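Local coordinates for protein phycocyanobilin lyase subunit alpha (Nostoc sp. PCC 7120, PDB 5N3U) that associates with the CpcF subunit to form a lyase that is probably required for attaching the bilin chromophore to the phycocyanin alpha subunit, at residues A[57-62]-A[76-81]; A[111-116]-A[152-157]; A[166-171]-A[184-189]; A[228-233]-A[242-247]. All blocks are in the same frame, centred on the assembly; numbering follows the deposited sequence.

Interaction 1. Residues A[57-62]-A[76-81]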
loop_
_atom_site.group_PDB
_atom_site.type_symbol
_atom_site.label_atom_id
_atom_site.label_comp_id
_atom_site.label_asym_id
_atom_site.label_seq_id
_atom_site.Cartn_x
_atom_site.Cartn_y
_atom_site.Cartn_z
ATOM N N ALA A 57 21.414 -22.722 -0.015
ATOM C CA ALA A 57 22.290 -22.936 1.119
ATOM C C ALA A 57 21.606 -22.561 2.455
ATOM O O ALA A 57 21.730 -23.223 3.465
ATOM C CB ALA A 57 23.558 -22.131 0.917
ATOM N N ALA A 58 20.814 -21.500 2.424
ATOM C CA ALA A 58 20.106 -21.039 3.630
ATOM C C ALA A 58 19.023 -21.995 4.069
ATOM O O ALA A 58 18.615 -21.964 5.234
ATOM C CB ALA A 58 19.549 -19.683 3.312
ATOM N N LEU A 59 18.613 -22.933 3.194
ATOM C CA LEU A 59 17.771 -24.045 3.655
ATOM C C LEU A 59 18.427 -24.957 4.721
ATOM O O LEU A 59 17.745 -25.644 5.448
ATOM C CB LEU A 59 17.246 -24.868 2.520
ATOM C CG LEU A 59 16.427 -24.242 1.428
ATOM C CD1 LEU A 59 16.046 -25.238 0.377
ATOM C CD2 LEU A 59 15.161 -23.662 2.020
ATOM N N GLU A 60 19.745 -24.895 4.863
ATOM C CA GLU A 60 20.437 -25.631 5.897
ATOM C C GLU A 60 20.935 -24.730 7.038
ATOM O O GLU A 60 21.681 -25.203 7.881
ATOM C CB GLU A 60 21.638 -26.351 5.263
ATOM C CG GLU A 60 21.108 -27.438 4.339
ATOM C CD GLU A 60 22.143 -28.015 3.361
ATOM O OE1 GLU A 60 21.743 -28.956 2.648
ATOM O OE2 GLU A 60 23.312 -27.551 3.278
ATOM N N ASP A 61 20.456 -23.477 7.123
ATOM C CA ASP A 61 20.824 -22.606 8.230
ATOM C C ASP A 61 20.652 -23.228 9.578
ATOM O O ASP A 61 19.599 -23.820 9.932
ATOM C CB ASP A 61 20.012 -21.305 8.204
ATOM C CG ASP A 61 20.464 -20.317 9.270
ATOM O OD1 ASP A 61 21.690 -19.931 9.232
ATOM O OD2 ASP A 61 19.650 -19.966 10.166
ATOM N N GLU A 62 21.670 -23.028 10.402
ATOM C CA GLU A 62 21.571 -23.338 11.828
ATOM C C GLU A 62 21.711 -22.135 12.777
ATOM O O GLU A 62 21.441 -22.323 13.940
ATOM C CB GLU A 62 22.667 -24.355 12.241
ATOM C CG GLU A 62 22.644 -25.601 11.385
ATOM C CD GLU A 62 21.579 -26.594 11.831
ATOM O OE1 GLU A 62 20.784 -26.321 12.778
ATOM O OE2 GLU A 62 21.533 -27.694 11.242
ATOM N N ASN A 76 11.938 -18.314 5.424
ATOM C CA ASN A 76 11.947 -17.274 4.444
ATOM C C ASN A 76 12.667 -17.643 3.151
ATOM O O ASN A 76 12.232 -17.283 2.090
ATOM C CB ASN A 76 12.646 -16.013 5.018
ATOM C CG ASN A 76 11.666 -15.099 5.694
ATOM O OD1 ASN A 76 10.477 -15.490 5.943
ATOM N ND2 ASN A 76 12.107 -13.899 5.968
ATOM N N ALA A 77 13.694 -18.440 3.287
ATOM C CA ALA A 77 14.415 -18.979 2.093
ATOM C C ALA A 77 13.562 -19.916 1.307
ATOM O O ALA A 77 13.514 -19.839 0.064
ATOM C CB ALA A 77 15.726 -19.651 2.505
ATOM N N ALA A 78 12.914 -20.834 1.991
ATOM C CA ALA A 78 11.973 -21.703 1.340
ATOM C C ALA A 78 10.870 -20.967 0.572
ATOM O O ALA A 78 10.580 -21.296 -0.551
ATOM C CB ALA A 78 11.389 -22.684 2.328
ATOM N N ARG A 79 10.294 -19.956 1.187
ATOM C CA ARG A 79 9.207 -19.155 0.584
ATOM C C ARG A 79 9.745 -18.407 -0.623
ATOM O O ARG A 79 9.159 -18.427 -1.696
ATOM C CB ARG A 79 8.691 -18.112 1.557
ATOM C CG ARG A 79 7.979 -18.578 2.777
ATOM C CD ARG A 79 7.599 -17.473 3.844
ATOM N NE ARG A 79 7.027 -18.133 5.049
ATOM C CZ ARG A 79 7.356 -17.936 6.323
ATOM N NH1 ARG A 79 8.268 -17.029 6.697
ATOM N NH2 ARG A 79 6.708 -18.616 7.270
ATOM N N ALA A 80 10.921 -17.805 -0.487
ATOM C CA ALA A 80 11.543 -17.097 -1.594
ATOM C C ALA A 80 11.784 -17.988 -2.821
ATOM O O ALA A 80 11.456 -17.567 -3.979
ATOM C CB ALA A 80 12.860 -16.472 -1.141
ATOM N N LEU A 81 12.246 -19.214 -2.601
ATOM C CA LEU A 81 12.611 -20.121 -3.712
ATOM C C LEU A 81 11.451 -20.472 -4.569
ATOM O O LEU A 81 11.581 -20.644 -5.802
ATOM C CB LEU A 81 13.287 -21.360 -3.219
ATOM C CG LEU A 81 14.669 -21.080 -2.710
ATOM C CD1 LEU A 81 15.175 -22.231 -1.942
ATOM C CD2 LEU A 81 15.546 -20.861 -3.923
#
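Leu-59 of residues 57-62 and Leu-81 of helix 72-83 extend from their two segments until their ends meet, with CD1 of Leu-59 lying 3.9 Å from CD1 of Leu-81. The pair belongs to the buried core of an alpha solenoid built from HEAT-like repeats, and the contact is entirely apolar. The two methyl branches of Leu-59 meet different partners. While CD1 faces Leu-81, CD2 settles against the backbone of the neighbouring helix, 3.6 Å from Ala-78 N, and also touches the Ala-78 methyl. With CG anti to the carbonyl carbon (chi1 -58°), the fork of Leu-59 swings over to the other helix although its CB does not point there. Beside it, Ala-58 and Ala-77 aim their methyls directly at each other, CB to CB 3.9 Å, where the two backbones come nearest. Such small side chains let the CA atoms of Ala-58 and Ala-77 approach to 6.2 Å. An alanine in place of Leu-59 would lose both branches and is likely to open a gap between the end of Leu-81 and the backbone at Ala-78. Leu-59 also packs on Cys-96, and Ala-78 on Leu-93, both of helix 90-96. Residues 57-62 leave the contact through a type I turn from Ala-58 to Asp-61, closed by Asp-61 N bonding to Ala-58 O at 3.0 Å.

Interaction 2. Residues A[111-116]-A[152-157]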
loop_
_atom_site.group_PDB
_atom_site.type_symbol
_atom_site.label_atom_id
_atom_site.label_comp_id
_atom_site.label_asym_id
_atom_site.label_seq_id
_atom_site.Cartn_x
_atom_site.Cartn_y
_atom_site.Cartn_z
ATOM N N SER A 111 6.094 -23.718 -1.873
ATOM C CA SER A 111 7.016 -23.475 -2.990
ATOM C C SER A 111 7.055 -24.625 -3.992
ATOM O O SER A 111 7.108 -24.389 -5.160
ATOM C CB SER A 111 8.396 -23.194 -2.388
ATOM O OG SER A 111 8.297 -21.934 -1.756
ATOM N N LEU A 112 6.954 -25.862 -3.541
ATOM C CA LEU A 112 6.862 -27.007 -4.437
ATOM C C LEU A 112 5.591 -26.955 -5.243
ATOM O O LEU A 112 5.594 -27.330 -6.410
ATOM C CB LEU A 112 6.988 -28.291 -3.665
ATOM C CG LEU A 112 8.392 -28.508 -3.147
ATOM C CD1 LEU A 112 8.456 -29.572 -2.093
ATOM C CD2 LEU A 112 9.373 -28.916 -4.265
ATOM N N GLU A 113 4.484 -26.477 -4.666
ATOM C CA GLU A 113 3.280 -26.257 -5.472
ATOM C C GLU A 113 3.541 -25.198 -6.617
ATOM O O GLU A 113 2.984 -25.322 -7.684
ATOM C CB GLU A 113 2.180 -25.758 -4.579
ATOM C CG GLU A 113 0.801 -25.567 -5.231
ATOM C CD GLU A 113 0.604 -24.288 -6.048
ATOM O OE1 GLU A 113 1.321 -23.243 -5.850
ATOM O OE2 GLU A 113 -0.287 -24.360 -6.953
ATOM N N MET A 114 4.305 -24.157 -6.352
ATOM C CA MET A 114 4.588 -23.123 -7.301
ATOM C C MET A 114 5.530 -23.624 -8.366
ATOM O O MET A 114 5.351 -23.319 -9.554
ATOM C CB MET A 114 5.161 -21.898 -6.612
ATOM C CG MET A 114 4.183 -21.212 -5.696
ATOM S SD MET A 114 5.024 -19.810 -4.861
ATOM C CE MET A 114 5.039 -18.725 -6.186
ATOM N N LEU A 115 6.458 -24.485 -7.995
ATOM C CA LEU A 115 7.453 -24.989 -8.989
ATOM C C LEU A 115 6.917 -26.096 -9.868
ATOM O O LEU A 115 7.462 -26.319 -10.930
ATOM C CB LEU A 115 8.684 -25.431 -8.287
ATOM C CG LEU A 115 9.450 -24.322 -7.607
ATOM C CD1 LEU A 115 10.541 -24.737 -6.671
ATOM C CD2 LEU A 115 10.020 -23.384 -8.628
ATOM N N LYS A 116 5.858 -26.798 -9.445
ATOM C CA LYS A 116 5.152 -27.790 -10.260
ATOM C C LYS A 116 5.992 -29.008 -10.607
ATOM O O LYS A 116 5.694 -29.660 -11.560
ATOM C CB LYS A 116 4.612 -27.276 -11.627
ATOM C CG LYS A 116 3.943 -25.980 -11.729
ATOM C CD LYS A 116 2.633 -25.913 -11.088
ATOM C CE LYS A 116 2.119 -24.459 -11.183
ATOM N NZ LYS A 116 1.518 -24.097 -9.842
ATOM N N LEU A 152 -1.792 -30.796 -0.167
ATOM C CA LEU A 152 -2.839 -31.235 -1.112
ATOM C C LEU A 152 -2.763 -30.360 -2.387
ATOM O O LEU A 152 -2.826 -30.866 -3.474
ATOM C CB LEU A 152 -4.208 -31.048 -0.470
ATOM C CG LEU A 152 -4.507 -32.088 0.644
ATOM C CD1 LEU A 152 -5.621 -31.617 1.518
ATOM C CD2 LEU A 152 -4.648 -33.509 0.116
ATOM N N GLU A 153 -2.682 -29.073 -2.228
ATOM C CA GLU A 153 -2.573 -28.185 -3.380
ATOM C C GLU A 153 -1.358 -28.598 -4.184
ATOM O O GLU A 153 -1.424 -28.695 -5.425
ATOM C CB GLU A 153 -2.391 -26.760 -2.928
ATOM C CG GLU A 153 -3.682 -26.166 -2.469
ATOM C CD GLU A 153 -3.573 -24.700 -2.143
ATOM O OE1 GLU A 153 -2.434 -24.159 -2.029
ATOM O OE2 GLU A 153 -4.646 -24.080 -1.979
ATOM N N ALA A 154 -0.225 -28.833 -3.500
ATOM C CA ALA A 154 0.973 -29.224 -4.255
ATOM C C ALA A 154 0.827 -30.523 -5.064
ATOM O O ALA A 154 1.272 -30.641 -6.222
ATOM C CB ALA A 154 2.145 -29.329 -3.307
ATOM N N LEU A 155 0.136 -31.510 -4.498
ATOM C CA LEU A 155 -0.044 -32.784 -5.148
ATOM C C LEU A 155 -0.955 -32.636 -6.382
ATOM O O LEU A 155 -0.675 -33.247 -7.417
ATOM C CB LEU A 155 -0.687 -33.832 -4.216
ATOM C CG LEU A 155 0.312 -34.340 -3.180
ATOM C CD1 LEU A 155 -0.436 -35.057 -2.105
ATOM C CD2 LEU A 155 1.358 -35.222 -3.783
ATOM N N GLY A 156 -1.934 -31.760 -6.277
ATOM C CA GLY A 156 -2.707 -31.401 -7.473
ATOM C C GLY A 156 -1.931 -30.760 -8.577
ATOM O O GLY A 156 -2.022 -31.165 -9.783
ATOM N N ALA A 157 -1.122 -29.798 -8.167
ATOM C CA ALA A 157 -0.331 -28.978 -9.107
ATOM C C ALA A 157 0.715 -29.760 -9.815
ATOM O O ALA A 157 0.985 -29.465 -10.950
ATOM C CB ALA A 157 0.293 -27.759 -8.443
#
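OE2 of Glu-113 rests 3.8 Å from the methyl CB of Ala-157 and is held by two cations: it forms a salt bridge with Arg-184 of helix 176-190 and another, longer one with Lys-116, whose NZ lies 3.4 Å away. The same NZ donates to the backbone O of Glu-113 at 2.9 Å, tilted 22° from the carbonyl plane, so the lysine holds both ends of one glutamate. Lys-116 is the first residue to leave helix 102-115 and does so with positive phi; bends at chi2 and chi4 fold its chain back over the helix end. On the way its CD passes 4.0 Å from Ala-157 CB. Glu-113 itself runs along the neighbouring helix. Its CG is anti to the backbone N (chi1 -176°), and CB and CG lie against the backbone of Ala-154, with Glu-113 CB 3.7 Å from Ala-154 CA. A bend at chi2 then carries the carboxylate toward Ala-157. Over residues 111-115 and 152-157 the helix axes approach to 8.2 Å and run nearly parallel, at 16°, as neighbouring helices of one layer in a HEAT-repeat solenoid can do; the small side chains of Ala-154 and Ala-157 allow this closeness. Glu-153, whose CB touches Glu-113 CG, places OE1 5.4 Å from Glu-113 OE2, and its side chain also packs on Arg-184. Lys-116 and Arg-184, the latter shared with Asp-217, probably temper the negative charge in this partly exposed seam and favour the ionised form of Glu-113.

Interaction 3. Residues A[166-171]-A[184-189]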
loop_
_atom_site.group_PDB
_atom_site.type_symbol
_atom_site.label_atom_id
_atom_site.label_comp_id
_atom_site.label_asym_id
_atom_site.label_seq_id
_atom_site.Cartn_x
_atom_site.Cartn_y
_atom_site.Cartn_z
ATOM N N LEU A 166 -5.598 -41.085 -1.528
ATOM C CA LEU A 166 -5.159 -40.477 -0.281
ATOM C C LEU A 166 -5.721 -39.074 -0.098
ATOM O O LEU A 166 -5.996 -38.651 1.001
ATOM C CB LEU A 166 -3.666 -40.419 -0.238
ATOM C CG LEU A 166 -2.896 -41.691 -0.528
ATOM C CD1 LEU A 166 -1.405 -41.344 -0.455
ATOM C CD2 LEU A 166 -3.209 -42.803 0.450
ATOM N N ILE A 167 -5.977 -38.405 -1.207
ATOM C CA ILE A 167 -6.483 -37.086 -1.227
ATOM C C ILE A 167 -7.977 -37.036 -1.016
ATOM O O ILE A 167 -8.472 -36.210 -0.227
ATOM C CB ILE A 167 -6.116 -36.384 -2.554
ATOM C CG1 ILE A 167 -4.620 -36.176 -2.629
ATOM C CG2 ILE A 167 -6.856 -35.061 -2.670
ATOM C CD1 ILE A 167 -4.167 -35.753 -3.984
ATOM N N GLN A 168 -8.713 -37.917 -1.691
ATOM C CA GLN A 168 -10.173 -37.875 -1.676
ATOM C C GLN A 168 -10.846 -37.820 -0.307
ATOM O O GLN A 168 -11.683 -37.004 -0.104
ATOM C CB GLN A 168 -10.705 -39.080 -2.453
ATOM C CG GLN A 168 -12.209 -39.020 -2.624
ATOM C CD GLN A 168 -12.706 -39.916 -3.808
ATOM O OE1 GLN A 168 -11.912 -40.569 -4.494
ATOM N NE2 GLN A 168 -13.989 -39.845 -4.100
ATOM N N PRO A 169 -10.337 -38.581 0.707
ATOM C CA PRO A 169 -10.861 -38.484 2.050
ATOM C C PRO A 169 -10.803 -37.094 2.702
ATOM O O PRO A 169 -11.648 -36.690 3.537
ATOM C CB PRO A 169 -9.996 -39.490 2.785
ATOM C CG PRO A 169 -9.644 -40.460 1.779
ATOM C CD PRO A 169 -9.352 -39.620 0.591
ATOM N N PHE A 170 -9.817 -36.277 2.305
ATOM C CA PHE A 170 -9.709 -34.930 2.854
ATOM C C PHE A 170 -10.810 -34.029 2.437
ATOM O O PHE A 170 -10.997 -32.946 3.024
ATOM C CB PHE A 170 -8.321 -34.299 2.541
ATOM C CG PHE A 170 -7.191 -34.930 3.361
ATOM C CD1 PHE A 170 -6.651 -36.124 2.986
ATOM C CD2 PHE A 170 -6.802 -34.365 4.558
ATOM C CE1 PHE A 170 -5.651 -36.723 3.746
ATOM C CE2 PHE A 170 -5.791 -34.949 5.342
ATOM C CZ PHE A 170 -5.216 -36.103 4.923
ATOM N N LEU A 171 -11.634 -34.446 1.463
ATOM C CA LEU A 171 -12.801 -33.616 1.228
ATOM C C LEU A 171 -13.733 -33.534 2.441
ATOM O O LEU A 171 -14.590 -32.631 2.456
ATOM C CB LEU A 171 -13.614 -34.130 0.028
ATOM C CG LEU A 171 -12.970 -34.047 -1.345
ATOM C CD1 LEU A 171 -13.571 -35.089 -2.304
ATOM C CD2 LEU A 171 -13.092 -32.622 -1.942
ATOM N N ARG A 184 -9.754 -28.674 -4.848
ATOM C CA ARG A 184 -8.836 -28.304 -5.901
ATOM C C ARG A 184 -7.984 -29.346 -6.445
ATOM O O ARG A 184 -7.854 -29.521 -7.678
ATOM C CB ARG A 184 -7.966 -27.118 -5.416
ATOM C CG ARG A 184 -6.931 -26.673 -6.401
ATOM C CD ARG A 184 -5.945 -25.922 -5.542
ATOM N NE ARG A 184 -4.984 -24.993 -6.128
ATOM C CZ ARG A 184 -3.836 -25.286 -6.678
ATOM N NH1 ARG A 184 -3.440 -26.564 -6.951
ATOM N NH2 ARG A 184 -3.095 -24.239 -7.046
ATOM N N ALA A 185 -7.355 -30.091 -5.569
ATOM C CA ALA A 185 -6.539 -31.177 -6.020
ATOM C C ALA A 185 -7.343 -32.271 -6.746
ATOM O O ALA A 185 -6.932 -32.778 -7.796
ATOM C CB ALA A 185 -5.807 -31.793 -4.890
ATOM N N MET A 186 -8.519 -32.568 -6.209
ATOM C CA MET A 186 -9.315 -33.587 -6.867
ATOM C C MET A 186 -9.699 -33.190 -8.300
ATOM O O MET A 186 -9.663 -34.020 -9.231
ATOM C CB MET A 186 -10.516 -33.887 -6.002
ATOM C CG MET A 186 -10.233 -34.784 -4.765
ATOM S SD MET A 186 -9.496 -36.353 -5.112
ATOM C CE MET A 186 -10.878 -37.252 -5.967
ATOM N N TYR A 187 -10.109 -31.958 -8.467
ATOM C CA TYR A 187 -10.361 -31.460 -9.814
ATOM C C TYR A 187 -9.149 -31.531 -10.739
ATOM O O TYR A 187 -9.199 -32.024 -11.887
ATOM C CB TYR A 187 -10.908 -30.076 -9.778
ATOM C CG TYR A 187 -11.320 -29.657 -11.198
ATOM C CD1 TYR A 187 -10.396 -29.066 -12.077
ATOM C CD2 TYR A 187 -12.597 -29.898 -11.656
ATOM C CE1 TYR A 187 -10.771 -28.702 -13.375
ATOM C CE2 TYR A 187 -12.982 -29.541 -12.950
ATOM C CZ TYR A 187 -12.070 -28.962 -13.803
ATOM O OH TYR A 187 -12.410 -28.607 -15.088
ATOM N N GLN A 188 -7.990 -31.090 -10.257
ATOM C CA GLN A 188 -6.833 -31.148 -11.088
ATOM C C GLN A 188 -6.473 -32.486 -11.492
ATOM O O GLN A 188 -6.062 -32.692 -12.611
ATOM C CB GLN A 188 -5.604 -30.480 -10.428
ATOM C CG GLN A 188 -5.733 -29.024 -10.309
ATOM C CD GLN A 188 -4.504 -28.408 -9.581
ATOM O OE1 GLN A 188 -4.257 -28.661 -8.399
ATOM N NE2 GLN A 188 -3.804 -27.606 -10.250
ATOM N N LEU A 189 -6.615 -33.455 -10.609
ATOM C CA LEU A 189 -6.193 -34.784 -10.899
ATOM C C LEU A 189 -7.228 -35.660 -11.608
ATOM O O LEU A 189 -6.826 -36.637 -12.214
ATOM C CB LEU A 189 -5.782 -35.517 -9.636
ATOM C CG LEU A 189 -4.606 -34.786 -8.917
ATOM C CD1 LEU A 189 -4.332 -35.360 -7.533
ATOM C CD2 LEU A 189 -3.335 -34.915 -9.735
#
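Aliphatic packing joins Ile-167 to helix 176-190 through two of its branches. Its CD1 meets Leu-189 CD1 at 3.6 Å, the two side chains crossing at about a right angle. Because CG2 stands anti to the backbone N, it is directed between Ala-185 CB, at 4.1 Å, and the thioether of Met-186. The Ile-167 and Met-186 chains pass alongside, running opposite ways. On the other flank, Leu-171 CD1 lies 4.2 Å from Met-186 CG. Within the HEAT-repeat region, these contacts fasten residues 166-171 to the next long helix of the solenoid; Leu-152 and Leu-155 of helix 148-157 pack on Ile-167 as well. Sulfur and methyl contacts involve the bent end of Met-186. Turns at chi2 (-56°) and chi3 (-69°) lay SD against Ile-167 CG2 at 3.8 Å and bring CE across the extended chain of Gln-168, 3.8 Å from its OE1. Tyr-195 of helix 193-203 packs on Met-186, Gln-168 and Leu-171. An alanine at Met-186 would lack everything beyond CB, and is likely to leave a gap between Ile-167 CG2 and Leu-171 CD1 and to take away the methyl beside the Gln-168 chain. A polar link lies to the side of this packing, where Gln-179 NE2 of helix 176-190 donates a hydrogen bond to Leu-171 O.

Interaction 4. Residues A[228-233]-A[242-247]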
loop_
_atom_site.group_PDB
_atom_site.type_symbol
_atom_site.label_atom_id
_atom_site.label_comp_id
_atom_site.label_asym_id
_atom_site.label_seq_id
_atom_site.Cartn_x
_atom_site.Cartn_y
_atom_site.Cartn_z
ATOM N N GLU A 228 -18.963 -16.535 -14.459
ATOM C CA GLU A 228 -19.858 -15.494 -13.937
ATOM C C GLU A 228 -19.944 -15.512 -12.442
ATOM O O GLU A 228 -20.118 -14.461 -11.806
ATOM C CB GLU A 228 -21.301 -15.567 -14.571
ATOM C CG GLU A 228 -21.269 -15.252 -16.062
ATOM C CD GLU A 228 -20.661 -16.375 -16.916
ATOM O OE1 GLU A 228 -20.666 -17.572 -16.507
ATOM O OE2 GLU A 228 -20.164 -16.115 -18.036
ATOM N N ALA A 229 -19.814 -16.689 -11.824
ATOM C CA ALA A 229 -19.759 -16.715 -10.414
ATOM C C ALA A 229 -18.470 -15.967 -9.936
ATOM O O ALA A 229 -18.501 -15.307 -8.942
ATOM C CB ALA A 229 -19.736 -18.128 -9.884
ATOM N N ILE A 230 -17.370 -16.111 -10.648
ATOM C CA ILE A 230 -16.120 -15.406 -10.239
ATOM C C ILE A 230 -16.366 -13.902 -10.327
ATOM O O ILE A 230 -16.157 -13.150 -9.367
ATOM C CB ILE A 230 -14.979 -15.828 -11.156
ATOM C CG1 ILE A 230 -14.565 -17.233 -10.747
ATOM C CG2 ILE A 230 -13.783 -14.829 -11.130
ATOM C CD1 ILE A 230 -13.776 -17.926 -11.832
ATOM N N ALA A 231 -16.891 -13.479 -11.459
ATOM C CA ALA A 231 -17.091 -12.041 -11.717
ATOM C C ALA A 231 -18.047 -11.404 -10.755
ATOM O O ALA A 231 -17.879 -10.236 -10.394
ATOM C CB ALA A 231 -17.437 -11.794 -13.193
ATOM N N ASN A 232 -18.996 -12.168 -10.225
ATOM C CA ASN A 232 -19.929 -11.671 -9.215
ATOM C C ASN A 232 -19.602 -11.931 -7.768
ATOM O O ASN A 232 -20.339 -11.527 -6.871
ATOM C CB ASN A 232 -21.299 -12.218 -9.551
ATOM C CG ASN A 232 -21.761 -11.698 -10.871
ATOM O OD1 ASN A 232 -21.506 -10.535 -11.189
ATOM N ND2 ASN A 232 -22.388 -12.539 -11.668
ATOM N N ALA A 233 -18.478 -12.560 -7.507
ATOM C CA ALA A 233 -18.172 -12.944 -6.152
ATOM C C ALA A 233 -17.890 -11.698 -5.289
ATOM O O ALA A 233 -17.532 -10.632 -5.808
ATOM C CB ALA A 233 -16.975 -13.887 -6.162
ATOM N N ILE A 242 -7.306 -12.582 -11.392
ATOM C CA ILE A 242 -6.376 -13.735 -11.450
ATOM C C ILE A 242 -7.126 -15.025 -11.767
ATOM O O ILE A 242 -6.636 -15.838 -12.506
ATOM C CB ILE A 242 -5.630 -13.944 -10.098
ATOM C CG1 ILE A 242 -4.685 -12.816 -9.848
ATOM C CG2 ILE A 242 -4.847 -15.254 -10.095
ATOM C CD1 ILE A 242 -3.615 -12.751 -10.902
ATOM N N ALA A 243 -8.295 -15.183 -11.184
ATOM C CA ALA A 243 -9.115 -16.369 -11.469
ATOM C C ALA A 243 -9.518 -16.405 -12.933
ATOM O O ALA A 243 -9.256 -17.390 -13.638
ATOM C CB ALA A 243 -10.300 -16.335 -10.570
ATOM N N LEU A 244 -10.004 -15.270 -13.445
ATOM C CA LEU A 244 -10.387 -15.174 -14.875
ATOM C C LEU A 244 -9.253 -15.384 -15.788
ATOM O O LEU A 244 -9.343 -16.061 -16.794
ATOM C CB LEU A 244 -11.183 -13.878 -15.174
ATOM C CG LEU A 244 -12.501 -13.792 -14.441
ATOM C CD1 LEU A 244 -13.198 -12.411 -14.447
ATOM C CD2 LEU A 244 -13.462 -14.849 -15.046
ATOM N N LYS A 245 -8.099 -14.884 -15.416
ATOM C CA LYS A 245 -6.947 -15.112 -16.223
ATOM C C LYS A 245 -6.649 -16.595 -16.370
ATOM O O LYS A 245 -6.178 -17.027 -17.413
ATOM C CB LYS A 245 -5.737 -14.511 -15.499
ATOM C CG LYS A 245 -4.443 -14.789 -16.137
ATOM C CD LYS A 245 -3.355 -14.272 -15.222
ATOM C CE LYS A 245 -2.065 -14.104 -15.951
ATOM N NZ LYS A 245 -1.361 -15.388 -15.951
ATOM N N GLY A 246 -6.814 -17.352 -15.299
ATOM C CA GLY A 246 -6.531 -18.804 -15.381
ATOM C C GLY A 246 -7.576 -19.476 -16.261
ATOM O O GLY A 246 -7.300 -20.337 -17.069
ATOM N N LEU A 247 -8.785 -19.040 -16.167
ATOM C CA LEU A 247 -9.803 -19.561 -17.073
ATOM C C LEU A 247 -9.464 -19.262 -18.545
ATOM O O LEU A 247 -9.548 -20.132 -19.424
ATOM C CB LEU A 247 -11.151 -18.997 -16.703
ATOM C CG LEU A 247 -12.010 -19.821 -15.805
ATOM C CD1 LEU A 247 -11.438 -19.962 -14.413
ATOM C CD2 LEU A 247 -13.388 -19.207 -15.668
#
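Helices 228-232 and 242-247 run antiparallel at 162° with their axes 9.9 Å apart, and they come nearest where Ile-230 faces Ala-243, whose CA atoms are 7.2 Å apart. Ile-230 points straight at the other helix and touches Ala-243, Leu-244 and Leu-247. The CG2 branch lies over the fork of Leu-244, 3.7 Å from its CG and 3.9 Å from its CD2, with the two chains lying side by side and pointing opposite ways. The longer branch diverges from CG2 at roughly a right angle and carries CD1 to Leu-247, where it meets that residue's CD1 tip to tip at 4.0 Å. Between them the methyl of Ala-243 touches both branches, 3.8 Å from Ile-230 CG2. The two helices form a helical hairpin, joined by a short connection, like the antiparallel pairs from which alpha solenoids of the HEAT type are built. Leu-215 of helix 208-221 covers Ile-230 and Ala-243, while Leu-271 of helix 263-273 packs on Ala-231 and Leu-244. The far side of helix 242-247 looks to the partner protein: Lys-245 makes a salt bridge with Glu-187 and a cation-pi contact with Trp-151, both of the lyase subunit beta chain. At the edge of the hairpin contact, Ala-231 CB stands 4.5 Å from Leu-244 CD1.

In the fold
Along the chain the four contacts come strictly in series, with none nested in or crossing another. Interaction 1 closes the link between helices 49-58 and 72-83 in the N-terminal half. Interaction 2 spans the longest gap, bringing helix 148-157 back beside helix 102-115 near the chain's centre; it touches interaction 1 where Ser-111 OG meets Ala-78 O. Interaction 3 closes the next short loop, and its Arg-184 joins it to interaction 2, the two centres being about 13 Å apart. Interaction 4 closes the hairpin of helices 227-232 and 237-250; its nearest atoms stay about 9 Å from interaction 3, and its centre is about 34 Å from that of interaction 1.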